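Local atomic coordinates of dipicolinate synthase subunit A (Bacillus halodurans, PDB entry 3D4O), a protein that probably serves as a nucleotide-binding, Rossmann-type oxidoreductase subunit of the enzyme that makes dipicolinate, the calcium-chelating compound of bacterial spores. Residues E53-W56 and N57-D60; I131-S134 and I135-E139. All coordinates share one frame; numbering follows the deposited sequence.

Interaction 1: E53-W56 and N57-D60; sequences EVDW and NTVD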
loop_
_atom_site.group_PDB
_atom_site.type_symbol
_atom_site.label_atom_id
_atom_site.label_comp_id
_atom_site.label_asym_id
_atom_site.label_seq_id
_atom_site.Cartn_x
_atom_site.Cartn_y
_atom_site.Cartn_z
ATOM N N GLU C 53 -5.336 -24.317 32.125
ATOM C CA GLU C 53 -6.693 -24.600 32.661
ATOM C C GLU C 53 -7.503 -25.464 31.697
ATOM O O GLU C 53 -8.638 -25.835 31.977
ATOM C CB GLU C 53 -7.477 -23.300 32.904
ATOM C CG GLU C 53 -6.793 -22.266 33.791
ATOM C CD GLU C 53 -7.683 -21.042 34.061
ATOM O OE1 GLU C 53 -8.483 -21.084 35.016
ATOM O OE2 GLU C 53 -7.553 -20.017 33.361
ATOM N N VAL C 54 -6.899 -25.767 30.557
ATOM C CA VAL C 54 -7.565 -26.539 29.487
ATOM C C VAL C 54 -7.832 -27.969 29.942
ATOM O O VAL C 54 -7.027 -28.574 30.643
ATOM C CB VAL C 54 -6.766 -26.473 28.142
ATOM C CG1 VAL C 54 -7.423 -27.303 27.044
ATOM C CG2 VAL C 54 -6.639 -25.023 27.666
ATOM N N ASP C 55 -9.009 -28.459 29.579
ATOM C CA ASP C 55 -9.475 -29.822 29.919
ATOM C C ASP C 55 -9.187 -30.717 28.732
ATOM O O ASP C 55 -10.089 -31.112 27.980
ATOM C CB ASP C 55 -10.978 -29.795 30.231
ATOM C CG ASP C 55 -11.555 -31.172 30.514
ATOM O OD1 ASP C 55 -10.824 -32.076 30.973
ATOM O OD2 ASP C 55 -12.767 -31.345 30.280
ATOM N N TRP C 56 -7.915 -31.083 28.624
ATOM C CA TRP C 56 -7.388 -31.786 27.434
ATOM C C TRP C 56 -8.074 -33.079 27.054
ATOM O O TRP C 56 -8.209 -33.365 25.876
ATOM C CB TRP C 56 -5.864 -32.026 27.513
ATOM C CG TRP C 56 -5.070 -30.774 27.683
ATOM C CD1 TRP C 56 -4.487 -30.315 28.837
ATOM C CD2 TRP C 56 -4.834 -29.775 26.694
ATOM N NE1 TRP C 56 -3.879 -29.104 28.613
ATOM C CE2 TRP C 56 -4.076 -28.752 27.304
ATOM C CE3 TRP C 56 -5.175 -29.651 25.342
ATOM C CZ2 TRP C 56 -3.655 -27.627 26.609
ATOM C CZ3 TRP C 56 -4.753 -28.532 24.656
ATOM C CH2 TRP C 56 -4.009 -27.530 25.289
ATOM N N ASN C 57 -8.503 -33.855 28.040
ATOM C CA ASN C 57 -9.096 -35.181 27.745
ATOM C C ASN C 57 -10.544 -35.133 27.225
ATOM O O ASN C 57 -11.180 -36.171 27.048
ATOM C CB ASN C 57 -8.871 -36.223 28.875
ATOM C CG ASN C 57 -9.446 -35.816 30.197
ATOM O OD1 ASN C 57 -10.348 -34.982 30.264
ATOM N ND2 ASN C 57 -8.930 -36.410 31.277
ATOM N N THR C 58 -11.033 -33.930 26.921
ATOM C CA THR C 58 -12.410 -33.784 26.372
ATOM C C THR C 58 -12.447 -32.999 25.059
ATOM O O THR C 58 -13.498 -32.772 24.456
ATOM C CB THR C 58 -13.375 -33.137 27.391
ATOM O OG1 THR C 58 -12.918 -31.824 27.742
ATOM C CG2 THR C 58 -13.472 -33.993 28.649
ATOM N N VAL C 59 -11.258 -32.637 24.614
ATOM C CA VAL C 59 -11.036 -31.826 23.414
ATOM C C VAL C 59 -10.977 -32.635 22.130
ATOM O O VAL C 59 -10.119 -33.502 21.968
ATOM C CB VAL C 59 -9.723 -31.054 23.574
ATOM C CG1 VAL C 59 -9.342 -30.383 22.299
ATOM C CG2 VAL C 59 -9.847 -30.075 24.770
ATOM N N ASP C 60 -11.889 -32.343 21.217
ATOM C CA ASP C 60 -11.954 -33.077 19.943
ATOM C C ASP C 60 -11.006 -32.453 18.931
ATOM O O ASP C 60 -10.669 -33.055 17.901
ATOM C CB ASP C 60 -13.363 -33.070 19.330
ATOM C CG ASP C 60 -14.441 -33.602 20.277
ATOM O OD1 ASP C 60 -14.765 -34.800 20.222
ATOM O OD2 ASP C 60 -14.985 -32.811 21.062
HETATM O O HOH W 1 -7.939 -32.974 31.070
#
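Two flat groups frame this turn: the carboxylate of Asp55, which reaches across to Thr58, and the indole of Trp56, which carries Val54 on one face. Val54 CG1 sits 3.4 Å above the indole plane, over its centre, and the same methyl looks on to Val59 CG2 at 4.3 Å. Trp56 also packs on Lys93 and Thr94, and Val59 lies against Val9 of strand 7-11. On the polar side, the side chains of Asp55 and Thr58 meet nearly at right angles. With CG anti to the backbone N (chi1 177°), Asp55 brings OD2 to 2.6 Å from Thr58 OG1. Thr58 OG1 also lies 2.9 Å from Asp55 O, and its single proton has two candidate acceptors. In the backbone, Thr58 N donates to Asp55 O at 3.2 Å, the closing bond of a beta turn whose central residues, Trp56 and Asn57, have helical backbone angles. A weak bond from Val59 N to Trp56 O carries the 3-10 winding one residue further. The other carboxylate oxygen acts through a water, which donates to Asp55 OD1 at 3.0 Å and accepts from Asn57 N at 3.2 Å. Replacing Asp55 by an alanine removes both carboxylate oxygens, and the water would probably lose its acceptor while the Thr58 hydroxyl would lose one of its two candidate partners. With the water on OD1 and the Thr58 hydroxyl against OD2, the carboxylate is probably restrained in rotation, and its charge probably polarises the water that accepts from Asn57 N.

Interaction 2: I131-S134 and I135-E139; sequences IYNS and IPTAE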
loop_
_atom_site.group_PDB
_atom_site.type_symbol
_atom_site.label_atom_id
_atom_site.label_comp_id
_atom_site.label_asym_id
_atom_site.label_seq_id
_atom_site.Cartn_x
_atom_site.Cartn_y
_atom_site.Cartn_z
ATOM N N ILE C 131 -4.529 -20.884 -2.544
ATOM C CA ILE C 131 -4.821 -19.965 -3.657
ATOM C C ILE C 131 -5.722 -18.809 -3.207
ATOM O O ILE C 131 -5.442 -17.644 -3.491
ATOM C CB ILE C 131 -5.365 -20.688 -4.886
ATOM C CG1 ILE C 131 -4.231 -21.445 -5.572
ATOM C CG2 ILE C 131 -5.975 -19.686 -5.891
ATOM C CD1 ILE C 131 -4.685 -22.472 -6.632
ATOM N N TYR C 132 -6.778 -19.116 -2.460
ATOM C CA TYR C 132 -7.655 -18.045 -1.972
ATOM C C TYR C 132 -6.860 -17.079 -1.106
ATOM O O TYR C 132 -7.043 -15.858 -1.137
ATOM C CB TYR C 132 -8.880 -18.568 -1.185
ATOM C CG TYR C 132 -9.911 -19.167 -2.087
ATOM C CD1 TYR C 132 -10.533 -18.402 -3.061
ATOM C CD2 TYR C 132 -10.268 -20.489 -1.976
ATOM C CE1 TYR C 132 -11.478 -18.959 -3.901
ATOM C CE2 TYR C 132 -11.198 -21.044 -2.804
ATOM C CZ TYR C 132 -11.786 -20.293 -3.766
ATOM O OH TYR C 132 -12.715 -20.894 -4.573
ATOM N N ASN C 133 -5.932 -17.636 -0.353
ATOM C CA ASN C 133 -5.179 -16.847 0.640
ATOM C C ASN C 133 -4.098 -15.983 -0.021
ATOM O O ASN C 133 -3.616 -15.006 0.571
ATOM C CB ASN C 133 -4.606 -17.802 1.702
ATOM C CG ASN C 133 -3.932 -17.088 2.843
ATOM O OD1 ASN C 133 -4.583 -16.408 3.653
ATOM N ND2 ASN C 133 -2.619 -17.260 2.941
ATOM N N SER C 134 -3.731 -16.358 -1.248
ATOM C CA SER C 134 -2.739 -15.619 -2.048
ATOM C C SER C 134 -3.287 -14.257 -2.436
ATOM O O SER C 134 -2.519 -13.341 -2.727
ATOM C CB SER C 134 -2.310 -16.326 -3.344
ATOM O OG SER C 134 -3.334 -16.357 -4.336
ATOM N N ILE C 135 -4.614 -14.123 -2.430
ATOM C CA ILE C 135 -5.259 -12.854 -2.840
ATOM C C ILE C 135 -4.987 -11.741 -1.798
ATOM O O ILE C 135 -4.388 -10.711 -2.112
ATOM C CB ILE C 135 -6.744 -13.018 -3.152
ATOM C CG1 ILE C 135 -6.893 -13.977 -4.341
ATOM C CG2 ILE C 135 -7.372 -11.674 -3.508
ATOM C CD1 ILE C 135 -8.316 -14.362 -4.655
ATOM N N PRO C 136 -5.400 -11.944 -0.545
ATOM C CA PRO C 136 -5.021 -10.898 0.382
ATOM C C PRO C 136 -3.503 -10.781 0.594
ATOM O O PRO C 136 -3.010 -9.709 0.937
ATOM C CB PRO C 136 -5.719 -11.303 1.697
ATOM C CG PRO C 136 -5.945 -12.837 1.553
ATOM C CD PRO C 136 -6.247 -12.974 0.064
ATOM N N THR C 137 -2.766 -11.873 0.432
ATOM C CA THR C 137 -1.315 -11.807 0.591
ATOM C C THR C 137 -0.729 -10.822 -0.430
ATOM O O THR C 137 0.120 -9.997 -0.080
ATOM C CB THR C 137 -0.619 -13.167 0.461
ATOM O OG1 THR C 137 -1.064 -14.037 1.515
ATOM C CG2 THR C 137 0.877 -12.995 0.572
ATOM N N ALA C 138 -1.242 -10.886 -1.665
ATOM C CA ALA C 138 -0.798 -9.988 -2.796
ATOM C C ALA C 138 -1.175 -8.568 -2.509
ATOM O O ALA C 138 -0.402 -7.647 -2.752
ATOM C CB ALA C 138 -1.389 -10.394 -4.113
ATOM N N GLU C 139 -2.372 -8.412 -1.972
ATOM C CA GLU C 139 -2.870 -7.100 -1.604
ATOM C C GLU C 139 -1.964 -6.480 -0.591
ATOM O O GLU C 139 -1.579 -5.330 -0.712
ATOM C CB GLU C 139 -4.318 -7.120 -1.101
ATOM C CG GLU C 139 -5.266 -7.324 -2.280
ATOM C CD GLU C 139 -6.738 -7.163 -1.973
ATOM O OE1 GLU C 139 -7.128 -6.537 -0.939
ATOM O OE2 GLU C 139 -7.542 -7.602 -2.831
#
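Pro136 overlaps Asn133 O with one face of its ring, CG lying 3.3 Å from that oxygen, and turns its CD edge to Tyr132 O, with CD 3.2 Å away. It kinks helix 127-148, which joins the two Rossmann-like parallel sheets of the chain. Lacking an N-H, the proline cannot give Tyr132 O the usual i to i+4 bond. Ile135 N supplies an i to i+3 bond of 3.3 Å instead, coming from well above the carbonyl plane. The Ile135 side chain follows the same carbonyl, its CB and CG1 near Tyr132 O. Regular winding resumes at once, with Thr137 N on Asn133 O and then Ala138 N on Ser134 O. Asn133 O has two donors: Thr137 N at 3.2 Å and Thr137 OG1 at 2.9 Å reach it from opposite faces of its plane. The hydroxyl gets there because chi1 of -63° places OG1 beside the backbone N and anti to the carbonyl carbon, folding it back along the helix. Outside the turn, Asn133, Pro136 and Thr137 all touch Pro269 of helix 268-272, whereas Ala138 packs on Val170 and Lys173 of helix 165-176. Glu139 hydrogen-bonds through both carboxylate oxygens to the backbone of Ile153 and His154 of the second subunit, so this helix also takes part in the dimer interface. The buried Ser134 hydroxyl is shared between Ser169 OG and its own helix, where Ser134 OG donates to Ile131 O at 2.6 Å, in the carbonyl plane and on a lone pair.

How the interactions relate
Interactions 1 and 2 come in series along the chain, the first in the dipicolinate synthase subunit A N-terminal domain and the second in the alanine dehydrogenase/PNT C-terminal domain, with centres 34 Å apart and nearest atoms about 23 Å apart. Residues 53-60 form the connection between strand 46-49, at one margin of the first six-stranded parallel sheet, and strand 61-63 inside it; the centre of this contact lies about 27 Å from the centre of the chain. Residues 131-139 belong to helix 127-148, between strands 119-122 and 157-161. One contact thus shapes a peripheral loop, while the other lies on the helix that links the two sheets and, through Glu139, meets the second subunit.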